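Local coordinates for stage II sporulation protein E (SpoIIE) (Moorella thermoacetica, PDB 3ZT9) that is probably a manganese-dependent PP2C-type serine/threonine phosphatase acting in a stressosome signalling system that controls secondary messenger signalling, at residues E29-L34 with R88-Q93; A22-R27 with I52-M57; N67-C72 with A82-C87; L144-S149 with V187-A192. One frame throughout, in Å; residues are numbered along the deposited sequence.

Contact 1: E29-L34 with R88-Q93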
loop_
_atom_site.group_PDB
_atom_site.type_symbol
_atom_site.label_atom_id
_atom_site.label_comp_id
_atom_site.label_asym_id
_atom_site.label_seq_id
_atom_site.Cartn_x
_atom_site.Cartn_y
_atom_site.Cartn_z
ATOM N N GLU A 29 -10.670 -9.215 -12.859
ATOM C CA GLU A 29 -10.545 -10.566 -13.396
ATOM C C GLU A 29 -9.666 -11.476 -12.517
ATOM O O GLU A 29 -8.626 -11.950 -12.953
ATOM C CB GLU A 29 -9.971 -10.500 -14.823
ATOM C CG GLU A 29 -8.431 -10.521 -14.880
ATOM C CD GLU A 29 -7.811 -9.212 -15.318
ATOM O OE1 GLU A 29 -8.454 -8.483 -16.121
ATOM O OE2 GLU A 29 -6.674 -8.924 -14.854
ATOM N N GLY A 30 -10.068 -11.727 -11.279
ATOM C CA GLY A 30 -9.270 -12.600 -10.436
ATOM C C GLY A 30 -7.880 -12.073 -10.085
ATOM O O GLY A 30 -7.109 -12.769 -9.413
ATOM N N VAL A 31 -7.557 -10.860 -10.531
ATOM C CA VAL A 31 -6.348 -10.159 -10.065
ATOM C C VAL A 31 -6.734 -8.953 -9.244
ATOM O O VAL A 31 -7.459 -8.076 -9.715
ATOM C CB VAL A 31 -5.482 -9.607 -11.196
ATOM C CG1 VAL A 31 -4.177 -9.001 -10.649
ATOM C CG2 VAL A 31 -5.176 -10.708 -12.253
ATOM N N ILE A 32 -6.185 -8.860 -8.045
ATOM C CA ILE A 32 -6.496 -7.762 -7.144
ATOM C C ILE A 32 -5.254 -6.887 -6.977
ATOM O O ILE A 32 -4.149 -7.410 -6.778
ATOM C CB ILE A 32 -6.954 -8.302 -5.769
ATOM C CG1 ILE A 32 -8.176 -9.203 -5.943
ATOM C CG2 ILE A 32 -7.278 -7.152 -4.839
ATOM C CD1 ILE A 32 -8.850 -9.591 -4.666
ATOM N N PHE A 33 -5.424 -5.577 -7.096
ATOM C CA PHE A 33 -4.335 -4.655 -6.847
ATOM C C PHE A 33 -4.589 -3.915 -5.537
ATOM O O PHE A 33 -5.702 -3.481 -5.253
ATOM C CB PHE A 33 -4.224 -3.646 -7.973
ATOM C CG PHE A 33 -3.871 -4.272 -9.311
ATOM C CD1 PHE A 33 -4.842 -4.939 -10.051
ATOM C CD2 PHE A 33 -2.587 -4.181 -9.819
ATOM C CE1 PHE A 33 -4.530 -5.514 -11.298
ATOM C CE2 PHE A 33 -2.281 -4.727 -11.062
ATOM C CZ PHE A 33 -3.263 -5.385 -11.801
ATOM N N LEU A 34 -3.533 -3.788 -4.748
ATOM C CA LEU A 34 -3.627 -3.134 -3.446
ATOM C C LEU A 34 -2.521 -2.112 -3.387
ATOM O O LEU A 34 -1.372 -2.482 -3.551
ATOM C CB LEU A 34 -3.369 -4.155 -2.300
ATOM C CG LEU A 34 -4.191 -5.458 -2.335
ATOM C CD1 LEU A 34 -3.608 -6.420 -1.313
ATOM C CD2 LEU A 34 -5.635 -5.193 -2.000
ATOM N N ARG A 88 0.300 -6.894 -6.408
ATOM C CA ARG A 88 -0.604 -7.402 -7.438
ATOM C C ARG A 88 -0.785 -8.870 -7.094
ATOM O O ARG A 88 0.178 -9.614 -7.088
ATOM C CB ARG A 88 0.008 -7.253 -8.839
ATOM C CG ARG A 88 -0.828 -7.893 -9.988
ATOM C CD ARG A 88 -0.074 -7.696 -11.355
ATOM N NE ARG A 88 -0.867 -8.062 -12.534
ATOM C CZ ARG A 88 -1.056 -9.306 -12.946
ATOM N NH1 ARG A 88 -0.530 -10.324 -12.271
ATOM N NH2 ARG A 88 -1.779 -9.543 -14.030
ATOM N N VAL A 89 -2.000 -9.255 -6.745
ATOM C CA VAL A 89 -2.264 -10.631 -6.294
ATOM C C VAL A 89 -3.111 -11.365 -7.303
ATOM O O VAL A 89 -4.295 -11.067 -7.478
ATOM C CB VAL A 89 -3.014 -10.605 -4.959
ATOM C CG1 VAL A 89 -3.085 -12.007 -4.369
ATOM C CG2 VAL A 89 -2.306 -9.608 -4.015
ATOM N N ASP A 90 -2.501 -12.307 -8.000
ATOM C CA ASP A 90 -3.190 -13.070 -8.993
ATOM C C ASP A 90 -3.706 -14.329 -8.348
ATOM O O ASP A 90 -3.025 -15.322 -8.333
ATOM C CB ASP A 90 -2.165 -13.397 -10.072
ATOM C CG ASP A 90 -2.756 -14.003 -11.280
ATOM O OD1 ASP A 90 -3.867 -14.583 -11.253
ATOM O OD2 ASP A 90 -2.027 -13.924 -12.293
ATOM N N ARG A 91 -4.918 -14.292 -7.811
ATOM C CA ARG A 91 -5.379 -15.424 -7.017
ATOM C C ARG A 91 -5.648 -16.661 -7.866
ATOM O O ARG A 91 -5.446 -17.778 -7.426
ATOM C CB ARG A 91 -6.607 -14.991 -6.219
ATOM C CG ARG A 91 -6.322 -13.759 -5.389
ATOM C CD ARG A 91 -7.555 -13.336 -4.613
ATOM N NE ARG A 91 -7.920 -14.341 -3.621
ATOM C CZ ARG A 91 -9.122 -14.893 -3.485
ATOM N NH1 ARG A 91 -10.142 -14.580 -4.295
ATOM N NH2 ARG A 91 -9.292 -15.779 -2.517
ATOM N N ARG A 92 -6.043 -16.453 -9.112
ATOM C CA ARG A 92 -6.357 -17.560 -10.004
ATOM C C ARG A 92 -5.092 -18.340 -10.384
ATOM O O ARG A 92 -5.093 -19.575 -10.436
ATOM C CB ARG A 92 -7.071 -17.032 -11.242
ATOM C CG ARG A 92 -6.284 -15.951 -11.935
ATOM C CD ARG A 92 -6.688 -15.746 -13.362
ATOM N NE ARG A 92 -5.727 -14.903 -14.072
ATOM C CZ ARG A 92 -6.023 -13.725 -14.586
ATOM N NH1 ARG A 92 -7.242 -13.245 -14.527
ATOM N NH2 ARG A 92 -5.079 -13.046 -15.191
ATOM N N GLN A 93 -3.988 -17.636 -10.613
ATOM C CA GLN A 93 -2.752 -18.331 -10.936
ATOM C C GLN A 93 -1.884 -18.598 -9.718
ATOM O O GLN A 93 -0.917 -19.334 -9.832
ATOM C CB GLN A 93 -1.966 -17.566 -11.988
ATOM C CG GLN A 93 -2.649 -17.576 -13.318
ATOM C CD GLN A 93 -1.753 -17.087 -14.406
ATOM O OE1 GLN A 93 -1.021 -16.116 -14.232
ATOM N NE2 GLN A 93 -1.775 -17.775 -15.535
#
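Arg88 opens the second segment by running its extended chain beside Phe33: CG lies 3.6 Å from Phe33 CE2 and equally near Val31 CG1. The two side chains point the same way, the ring and guanidinium planes 85° apart, and Val31 CG1 sits over the centre of one guanidinium face while Arg88 NH2 is bonded to Asn62. Val89 locks the strands together. Its N gives a nearly straight bond to Ile32 O (2.8 Å), and its O accepts from Ile32 N at 3.0 Å, the donor tilted from the carbonyl plane. Strands 31-39 and 82-90 are neighbours, 82-90 in the middle, in one of the two antiparallel sheets of the PP2C-type sandwich, with Phe33, Arg88, Val31 and Asp90 on one face, Ile32 and Val89 on the other. At Asp90 the strand ends opposite Val31, with CA atoms 4.4 Å apart. Arg91 N then reaches back to Gly30 O (3.1 Å), a bent bond lying nearly along the C=O axis. The chain of Arg91 bends at chi3 (65°), and its guanidinium forms a salt bridge with Glu141, a ligand of one manganese ion. Arg92, exposed and poorly ordered, lays a guanidinium face against Val31 CG2, offset toward the rim of the group.

Contact 2: A22-R27 with I52-M57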
loop_
_atom_site.group_PDB
_atom_site.type_symbol
_atom_site.label_atom_id
_atom_site.label_comp_id
_atom_site.label_asym_id
_atom_site.label_seq_id
_atom_site.Cartn_x
_atom_site.Cartn_y
_atom_site.Cartn_z
ATOM N N ALA A 22 -3.035 7.916 0.567
ATOM C CA ALA A 22 -4.139 7.389 -0.216
ATOM C C ALA A 22 -4.057 5.872 -0.354
ATOM O O ALA A 22 -2.970 5.318 -0.387
ATOM C CB ALA A 22 -4.162 8.029 -1.604
ATOM N N CYS A 23 -5.221 5.228 -0.478
ATOM C CA CYS A 23 -5.342 3.772 -0.670
ATOM C C CYS A 23 -6.104 3.435 -1.964
ATOM O O CYS A 23 -7.013 4.163 -2.370
ATOM C CB CYS A 23 -6.109 3.152 0.524
ATOM S SG CYS A 23 -5.175 3.283 2.052
ATOM N N LEU A 24 -5.738 2.314 -2.590
ATOM C CA LEU A 24 -6.458 1.775 -3.745
ATOM C C LEU A 24 -6.631 0.275 -3.547
ATOM O O LEU A 24 -5.693 -0.415 -3.155
ATOM C CB LEU A 24 -5.643 1.975 -5.021
ATOM C CG LEU A 24 -6.218 1.328 -6.288
ATOM C CD1 LEU A 24 -7.464 2.049 -6.733
ATOM C CD2 LEU A 24 -5.182 1.351 -7.392
ATOM N N VAL A 25 -7.842 -0.203 -3.752
ATOM C CA VAL A 25 -8.119 -1.631 -3.892
ATOM C C VAL A 25 -8.899 -1.761 -5.175
ATOM O O VAL A 25 -9.967 -1.175 -5.315
ATOM C CB VAL A 25 -8.960 -2.205 -2.717
ATOM C CG1 VAL A 25 -9.305 -3.644 -2.982
ATOM C CG2 VAL A 25 -8.137 -2.032 -1.406
ATOM N N LYS A 26 -8.394 -2.543 -6.113
ATOM C CA LYS A 26 -9.072 -2.673 -7.392
ATOM C C LYS A 26 -9.038 -4.120 -7.852
ATOM O O LYS A 26 -7.995 -4.752 -7.826
ATOM C CB LYS A 26 -8.428 -1.723 -8.417
ATOM C CG LYS A 26 -9.171 -1.634 -9.777
ATOM C CD LYS A 26 -10.683 -1.457 -9.597
ATOM C CE LYS A 26 -11.479 -1.239 -10.915
ATOM N NZ LYS A 26 -11.552 -2.373 -11.903
ATOM N N ARG A 27 -10.203 -4.646 -8.219
ATOM C CA ARG A 27 -10.363 -6.050 -8.533
ATOM C C ARG A 27 -10.617 -6.125 -10.015
ATOM O O ARG A 27 -11.477 -5.421 -10.555
ATOM C CB ARG A 27 -11.531 -6.669 -7.755
ATOM C CG ARG A 27 -11.614 -6.220 -6.294
ATOM C CD ARG A 27 -12.673 -6.989 -5.516
ATOM N NE ARG A 27 -12.774 -6.554 -4.118
ATOM C CZ ARG A 27 -12.447 -7.303 -3.067
ATOM N NH1 ARG A 27 -11.981 -8.536 -3.234
ATOM N NH2 ARG A 27 -12.587 -6.820 -1.843
ATOM N N ILE A 52 -2.951 11.551 -6.959
ATOM C CA ILE A 52 -2.410 11.416 -8.314
ATOM C C ILE A 52 -1.704 10.059 -8.502
ATOM O O ILE A 52 -1.871 9.379 -9.549
ATOM C CB ILE A 52 -1.410 12.534 -8.634
ATOM C CG1 ILE A 52 -2.176 13.861 -8.868
ATOM C CG2 ILE A 52 -0.636 12.199 -9.914
ATOM C CD1 ILE A 52 -1.299 15.023 -8.969
ATOM N N ALA A 53 -0.899 9.673 -7.525
ATOM C CA ALA A 53 -0.206 8.376 -7.607
ATOM C C ALA A 53 -1.212 7.210 -7.723
ATOM O O ALA A 53 -1.035 6.327 -8.570
ATOM C CB ALA A 53 0.702 8.177 -6.383
ATOM N N ILE A 54 -2.230 7.178 -6.853
ATOM C CA ILE A 54 -3.261 6.137 -6.890
ATOM C C ILE A 54 -4.020 6.120 -8.229
ATOM O O ILE A 54 -4.230 5.051 -8.836
ATOM C CB ILE A 54 -4.277 6.344 -5.685
ATOM C CG1 ILE A 54 -3.608 6.045 -4.349
ATOM C CG2 ILE A 54 -5.552 5.547 -5.843
ATOM C CD1 ILE A 54 -2.928 4.797 -4.306
ATOM N N ALA A 55 -4.409 7.301 -8.716
ATOM C CA ALA A 55 -5.182 7.411 -9.958
ATOM C C ALA A 55 -4.358 6.943 -11.147
ATOM O O ALA A 55 -4.863 6.268 -12.042
ATOM C CB ALA A 55 -5.623 8.868 -10.173
ATOM N N SER A 56 -3.074 7.308 -11.139
ATOM C CA SER A 56 -2.133 6.870 -12.158
ATOM C C SER A 56 -1.974 5.342 -12.187
ATOM O O SER A 56 -1.958 4.719 -13.253
ATOM C CB SER A 56 -0.774 7.508 -11.943
ATOM O OG SER A 56 0.058 7.086 -13.015
ATOM N N MET A 57 -1.830 4.739 -11.017
ATOM C CA MET A 57 -1.758 3.280 -10.920
ATOM C C MET A 57 -2.988 2.623 -11.493
ATOM O O MET A 57 -2.891 1.674 -12.290
ATOM C CB MET A 57 -1.599 2.865 -9.466
ATOM C CG MET A 57 -0.243 3.184 -8.953
ATOM S SD MET A 57 -0.086 2.550 -7.269
ATOM C CE MET A 57 1.646 2.768 -7.035
#
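Strand 22-27 and helix 52-57 run nearly parallel, their axes 17° apart and 8.3 Å at closest approach, with the backbones nearest where Leu24 and Ile54 face each other, CA atoms 6.3 Å apart. The contact is apolar, and Ile54 carries most of it, each of its branches meeting the strand. Its CG1 presses on Ala22 CB at 3.4 Å, tighter than ordinary carbon packing. CG2, set opposite the backbone N by the first torsion (CG1 at chi1 -69°), reaches Leu24 CB at 3.7 Å and lies 4.0 Å from Cys23 O. The terminal CD1 lies 4.0 Å from Ala22 O. Helix 43-60 lies along the strand on the outer face of the sheet that includes strands 21-28 and 31-39, the helix-on-sheet layer of the PP2C sandwich, and Ile54 and Met57 also rest on Ala35 of the adjoining strand. Leu24 slides past Ile54 in the opposite direction; with CG anti to the backbone N (chi1 174°), its CD2 comes within 4.1 Å of Ile54 O and 4.4 Å of Met57 CB. An alanine in place of Ile54 would take away both branches, CG1 with CD1 and CG2, and is likely to leave a gap between the helix and the strand at Ala22 and Leu24. Beyond CB, the side chain of Met57 leads away from the strand to Ile68 of helix 65-76, while Ala22 also packs on Ala50 and Glu51 one turn earlier in helix 43-60.

Contact 3: N67-C72 with A82-C87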
loop_
_atom_site.group_PDB
_atom_site.type_symbol
_atom_site.label_atom_id
_atom_site.label_comp_id
_atom_site.label_asym_id
_atom_site.label_seq_id
_atom_site.Cartn_x
_atom_site.Cartn_y
_atom_site.Cartn_z
ATOM N N ASN A 67 6.205 -0.380 -15.657
ATOM C CA ASN A 67 5.449 0.675 -16.323
ATOM C C ASN A 67 4.607 1.475 -15.330
ATOM O O ASN A 67 4.568 2.708 -15.388
ATOM C CB ASN A 67 4.546 0.101 -17.401
ATOM C CG ASN A 67 3.997 1.176 -18.313
ATOM O OD1 ASN A 67 4.745 1.821 -19.053
ATOM N ND2 ASN A 67 2.691 1.388 -18.261
ATOM N N ILE A 68 3.941 0.783 -14.415
ATOM C CA ILE A 68 3.060 1.460 -13.461
ATOM C C ILE A 68 3.814 2.516 -12.650
ATOM O O ILE A 68 3.374 3.659 -12.540
ATOM C CB ILE A 68 2.376 0.480 -12.519
ATOM C CG1 ILE A 68 1.288 -0.310 -13.253
ATOM C CG2 ILE A 68 1.750 1.231 -11.316
ATOM C CD1 ILE A 68 0.909 -1.616 -12.532
ATOM N N PHE A 69 4.982 2.155 -12.135
ATOM C CA PHE A 69 5.733 3.067 -11.280
ATOM C C PHE A 69 6.387 4.164 -12.088
ATOM O O PHE A 69 6.471 5.289 -11.627
ATOM C CB PHE A 69 6.770 2.274 -10.443
ATOM C CG PHE A 69 6.200 1.725 -9.170
ATOM C CD1 PHE A 69 6.201 2.489 -8.018
ATOM C CD2 PHE A 69 5.613 0.491 -9.150
ATOM C CE1 PHE A 69 5.635 2.010 -6.830
ATOM C CE2 PHE A 69 5.063 -0.021 -7.973
ATOM C CZ PHE A 69 5.078 0.742 -6.807
ATOM N N GLN A 70 6.806 3.847 -13.314
ATOM C CA GLN A 70 7.425 4.834 -14.207
ATOM C C GLN A 70 6.402 5.899 -14.619
ATOM O O GLN A 70 6.703 7.074 -14.595
ATOM C CB GLN A 70 8.078 4.164 -15.438
ATOM C CG GLN A 70 9.389 3.441 -15.109
ATOM C CD GLN A 70 9.986 2.714 -16.302
ATOM O OE1 GLN A 70 9.393 2.669 -17.384
ATOM N NE2 GLN A 70 11.169 2.147 -16.112
ATOM N N LEU A 71 5.174 5.507 -14.947
ATOM C CA LEU A 71 4.146 6.504 -15.230
ATOM C C LEU A 71 3.787 7.325 -13.971
ATOM O O LEU A 71 3.560 8.528 -14.073
ATOM C CB LEU A 71 2.883 5.893 -15.851
ATOM C CG LEU A 71 1.762 6.919 -16.153
ATOM C CD1 LEU A 71 1.333 7.639 -14.907
ATOM C CD2 LEU A 71 2.131 7.983 -17.177
ATOM N N CYS A 72 3.698 6.684 -12.801
ATOM C CA CYS A 72 3.441 7.405 -11.548
ATOM C C CYS A 72 4.429 8.531 -11.363
ATOM O O CYS A 72 4.052 9.667 -11.050
ATOM C CB CYS A 72 3.599 6.488 -10.324
ATOM S SG CYS A 72 2.171 5.558 -9.898
ATOM N N ALA A 82 5.552 11.613 -4.031
ATOM C CA ALA A 82 4.984 10.649 -3.112
ATOM C C ALA A 82 5.835 9.389 -3.090
ATOM O O ALA A 82 6.613 9.139 -4.006
ATOM C CB ALA A 82 3.567 10.295 -3.585
ATOM N N VAL A 83 5.676 8.596 -2.036
ATOM C CA VAL A 83 6.229 7.248 -1.992
ATOM C C VAL A 83 5.012 6.329 -2.122
ATOM O O VAL A 83 3.913 6.737 -1.791
ATOM C CB VAL A 83 7.020 7.003 -0.685
ATOM C CG1 VAL A 83 8.172 7.995 -0.609
ATOM C CG2 VAL A 83 6.122 7.100 0.594
ATOM N N ALA A 84 5.182 5.113 -2.616
ATOM C CA ALA A 84 4.009 4.240 -2.866
ATOM C C ALA A 84 4.409 2.777 -2.942
ATOM O O ALA A 84 5.535 2.443 -3.298
ATOM C CB ALA A 84 3.349 4.640 -4.200
ATOM N N ALA A 85 3.471 1.916 -2.594
ATOM C CA ALA A 85 3.658 0.472 -2.689
ATOM C C ALA A 85 2.494 -0.053 -3.498
ATOM O O ALA A 85 1.389 0.462 -3.370
ATOM C CB ALA A 85 3.614 -0.129 -1.303
ATOM N N LEU A 86 2.721 -1.112 -4.272
ATOM C CA LEU A 86 1.646 -1.801 -4.942
ATOM C C LEU A 86 1.918 -3.298 -4.848
ATOM O O LEU A 86 3.063 -3.760 -5.048
ATOM C CB LEU A 86 1.633 -1.382 -6.408
ATOM C CG LEU A 86 0.690 -2.164 -7.315
ATOM C CD1 LEU A 86 -0.706 -1.910 -6.884
ATOM C CD2 LEU A 86 0.902 -1.690 -8.769
ATOM N N CYS A 87 0.870 -4.034 -4.525
ATOM C CA CYS A 87 0.894 -5.505 -4.537
ATOM C C CYS A 87 -0.097 -5.950 -5.579
ATOM O O CYS A 87 -1.229 -5.470 -5.612
ATOM C CB CYS A 87 0.411 -6.105 -3.209
ATOM S SG CYS A 87 1.495 -5.914 -1.805
#
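The helical layer over the sheet that includes strands 21-28, 31-39, 82-90 and 95-101 is completed by helix 65-76, whose segment 67-72 runs roughly antiparallel to strand 82-87, at 157° and with axes 10.6 Å apart. Phe69 spans this distance edge-on. Its CE1 lies 3.6 Å from Ala84 O, and both that oxygen and Leu86 N sit at the ring edge close to its plane, CZ being 3.9 Å from Leu86 N. The rim thus points at the strand backbone rather than laying a face on it. CE2 of the same ring meets Leu86 CB at 4.0 Å, the two side chains crossing obliquely, and the small side chain of Ala84 is consistent with the ring coming so near the backbone. Leu86 CG stands anti to its backbone N (chi1 171°), which lets CD2 touch Ile68 CD1 at 3.8 Å and Ile68 CG2 at 4.0 Å; these two chains meet at about a right angle. Putting a serine at Phe69 removes the ring, and would probably open a gap between helix and strand over Ala84 and Leu86. Around this core, Phe69 also packs on Ala99 and Val101 of strand 95-101 and on Tyr128, Ile68 touches Ser60 of helix 43-60, and Leu86 rests on Phe33 and Ala35 of strand 31-39.

Contact 4: L144-S149 with V187-A192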
loop_
_atom_site.group_PDB
_atom_site.type_symbol
_atom_site.label_atom_id
_atom_site.label_comp_id
_atom_site.label_asym_id
_atom_site.label_seq_id
_atom_site.Cartn_x
_atom_site.Cartn_y
_atom_site.Cartn_z
ATOM N N LEU A 144 -2.201 -13.537 3.960
ATOM C CA LEU A 144 -2.687 -12.245 4.440
ATOM C C LEU A 144 -1.742 -11.187 3.925
ATOM O O LEU A 144 -0.531 -11.425 3.840
ATOM C CB LEU A 144 -2.699 -12.242 5.951
ATOM C CG LEU A 144 -3.240 -13.523 6.598
ATOM C CD1 LEU A 144 -2.757 -13.734 8.012
ATOM C CD2 LEU A 144 -4.712 -13.409 6.570
ATOM N N PHE A 145 -2.280 -10.013 3.567
ATOM C CA PHE A 145 -1.419 -8.921 3.120
ATOM C C PHE A 145 -1.685 -7.728 4.028
ATOM O O PHE A 145 -2.834 -7.393 4.302
ATOM C CB PHE A 145 -1.774 -8.531 1.678
ATOM C CG PHE A 145 -1.454 -9.598 0.642
ATOM C CD1 PHE A 145 -2.235 -10.743 0.512
ATOM C CD2 PHE A 145 -0.365 -9.458 -0.188
ATOM C CE1 PHE A 145 -1.906 -11.728 -0.430
ATOM C CE2 PHE A 145 -0.021 -10.431 -1.105
ATOM C CZ PHE A 145 -0.812 -11.570 -1.238
ATOM N N LEU A 146 -0.631 -7.079 4.500
ATOM C CA LEU A 146 -0.774 -5.870 5.283
ATOM C C LEU A 146 0.069 -4.793 4.559
ATOM O O LEU A 146 1.219 -5.070 4.178
ATOM C CB LEU A 146 -0.172 -6.076 6.691
ATOM C CG LEU A 146 0.048 -4.779 7.486
ATOM C CD1 LEU A 146 -1.260 -4.103 7.957
ATOM C CD2 LEU A 146 0.931 -5.132 8.662
ATOM N N ILE A 147 -0.488 -3.601 4.345
ATOM C CA ILE A 147 0.272 -2.518 3.745
ATOM C C ILE A 147 -0.006 -1.288 4.613
ATOM O O ILE A 147 -1.152 -1.018 4.939
ATOM C CB ILE A 147 -0.151 -2.189 2.236
ATOM C CG1 ILE A 147 -0.103 -3.474 1.357
ATOM C CG2 ILE A 147 0.775 -1.039 1.654
ATOM C CD1 ILE A 147 -0.560 -3.315 -0.113
ATOM N N HIS A 148 1.020 -0.544 4.984
ATOM C CA HIS A 148 0.745 0.706 5.684
ATOM C C HIS A 148 1.777 1.788 5.418
ATOM O O HIS A 148 2.939 1.517 5.167
ATOM C CB HIS A 148 0.582 0.446 7.218
ATOM C CG HIS A 148 1.786 -0.127 7.892
ATOM N ND1 HIS A 148 2.846 0.653 8.314
ATOM C CD2 HIS A 148 2.099 -1.404 8.232
ATOM C CE1 HIS A 148 3.757 -0.122 8.886
ATOM N NE2 HIS A 148 3.334 -1.372 8.834
ATOM N N SER A 149 1.334 3.044 5.466
ATOM C CA SER A 149 2.301 4.150 5.392
ATOM C C SER A 149 3.097 4.243 6.676
ATOM O O SER A 149 2.819 3.530 7.653
ATOM C CB SER A 149 1.562 5.473 5.207
ATOM O OG SER A 149 0.780 5.790 6.345
ATOM N N VAL A 187 -2.170 8.526 8.379
ATOM C CA VAL A 187 -2.094 7.067 8.554
ATOM C C VAL A 187 -2.898 6.416 7.441
ATOM O O VAL A 187 -3.987 6.886 7.094
ATOM C CB VAL A 187 -2.622 6.648 9.937
ATOM C CG1 VAL A 187 -2.830 5.128 10.025
ATOM C CG2 VAL A 187 -1.664 7.160 11.063
ATOM N N ALA A 188 -2.387 5.322 6.875
ATOM C CA ALA A 188 -3.144 4.569 5.900
ATOM C C ALA A 188 -2.803 3.094 6.086
ATOM O O ALA A 188 -1.637 2.744 6.233
ATOM C CB ALA A 188 -2.772 5.000 4.470
ATOM N N VAL A 189 -3.809 2.232 6.048
ATOM C CA VAL A 189 -3.585 0.807 6.248
ATOM C C VAL A 189 -4.532 0.027 5.383
ATOM O O VAL A 189 -5.719 0.359 5.354
ATOM C CB VAL A 189 -3.938 0.366 7.695
ATOM C CG1 VAL A 189 -3.440 -1.099 7.918
ATOM C CG2 VAL A 189 -3.343 1.306 8.717
ATOM N N ILE A 190 -4.031 -1.048 4.753
ATOM C CA ILE A 190 -4.890 -2.024 4.062
ATOM C C ILE A 190 -4.593 -3.415 4.622
ATOM O O ILE A 190 -3.434 -3.741 4.849
ATOM C CB ILE A 190 -4.569 -2.066 2.545
ATOM C CG1 ILE A 190 -4.938 -0.715 1.918
ATOM C CG2 ILE A 190 -5.354 -3.164 1.870
ATOM C CD1 ILE A 190 -4.549 -0.650 0.404
ATOM N N VAL A 191 -5.619 -4.223 4.889
ATOM C CA VAL A 191 -5.409 -5.646 5.167
ATOM C C VAL A 191 -6.291 -6.403 4.183
ATOM O O VAL A 191 -7.430 -6.018 4.020
ATOM C CB VAL A 191 -5.847 -5.993 6.596
ATOM C CG1 VAL A 191 -5.932 -7.517 6.772
ATOM C CG2 VAL A 191 -4.864 -5.339 7.644
ATOM N N ALA A 192 -5.748 -7.440 3.549
ATOM C CA ALA A 192 -6.485 -8.308 2.614
ATOM C C ALA A 192 -6.260 -9.754 3.039
ATOM O O ALA A 192 -5.129 -10.148 3.308
ATOM C CB ALA A 192 -5.988 -8.110 1.194
#
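The Phe145 ring presents its edge to Ala192 O, which lies near the ring plane, 4.1 Å from CD1, while Phe145 N gives that oxygen a hydrogen bond. The other ring, His148, has Leu146 CD2 at its edge in plane and is fixed by ND1, which donates to Ser149 O at 3.0 Å; the oxygen lies in the ring plane, but the donor stands above the carbonyl plane. The His148 CB lies 3.3 Å from Ala188 O, and its ring also meets that of His105 on the next strand. Strands 144-148 and 187-192 run antiparallel at 171° as neighbours within the second sheet of the PP2C-type sandwich, and Ile147, Ala188 and Ile190 reach across to Val36 of the first. Two hydrogen-bonded pairs stitch them: Phe145 with Ala192, and Ile147 with Ile190, where Ile190 N to Ile147 O measures 2.9 Å, all four donors lying in the carbonyl planes. On the face shared with His148, Leu146 CD1 fits against Val189 CG1 at 3.7 Å and Val191 CG2 at 3.8 Å. Past the strand end, Ser149 N bonds to Ala188 O (3.1 Å). Ser149 OG, placed between backbone N and carbonyl carbon (chi1 66°), takes a weak bond from Ala188 N and forms a hydrogen bond with Asp21. The Ser149 side chain lies about 5 Å (nearest atoms) from a bound manganese ion, probably of the Asp38, Asp150 and Asp185 site.

Contacts 1, 2 and 3 share one antiparallel sheet, whose strands 21-28, 31-39 and 82-90 stand side by side; contact 1 joins two of these strands, while contacts 2 and 3 place helices 43-60 and 65-76 on its outer face, their centres about 9 Å apart. Contact 4 belongs to the opposing sheet, its centre about 13 Å from that of contact 2 and about 16 Å from those of contacts 1 and 3, and meets all three through the core between the sheets. Along the chain contact 3 is nested inside contact 1, contact 2 alternates with contact 1, and contact 4 follows last. Together they outline the layered PP2C-type sandwich, with a two-manganese site beside one end.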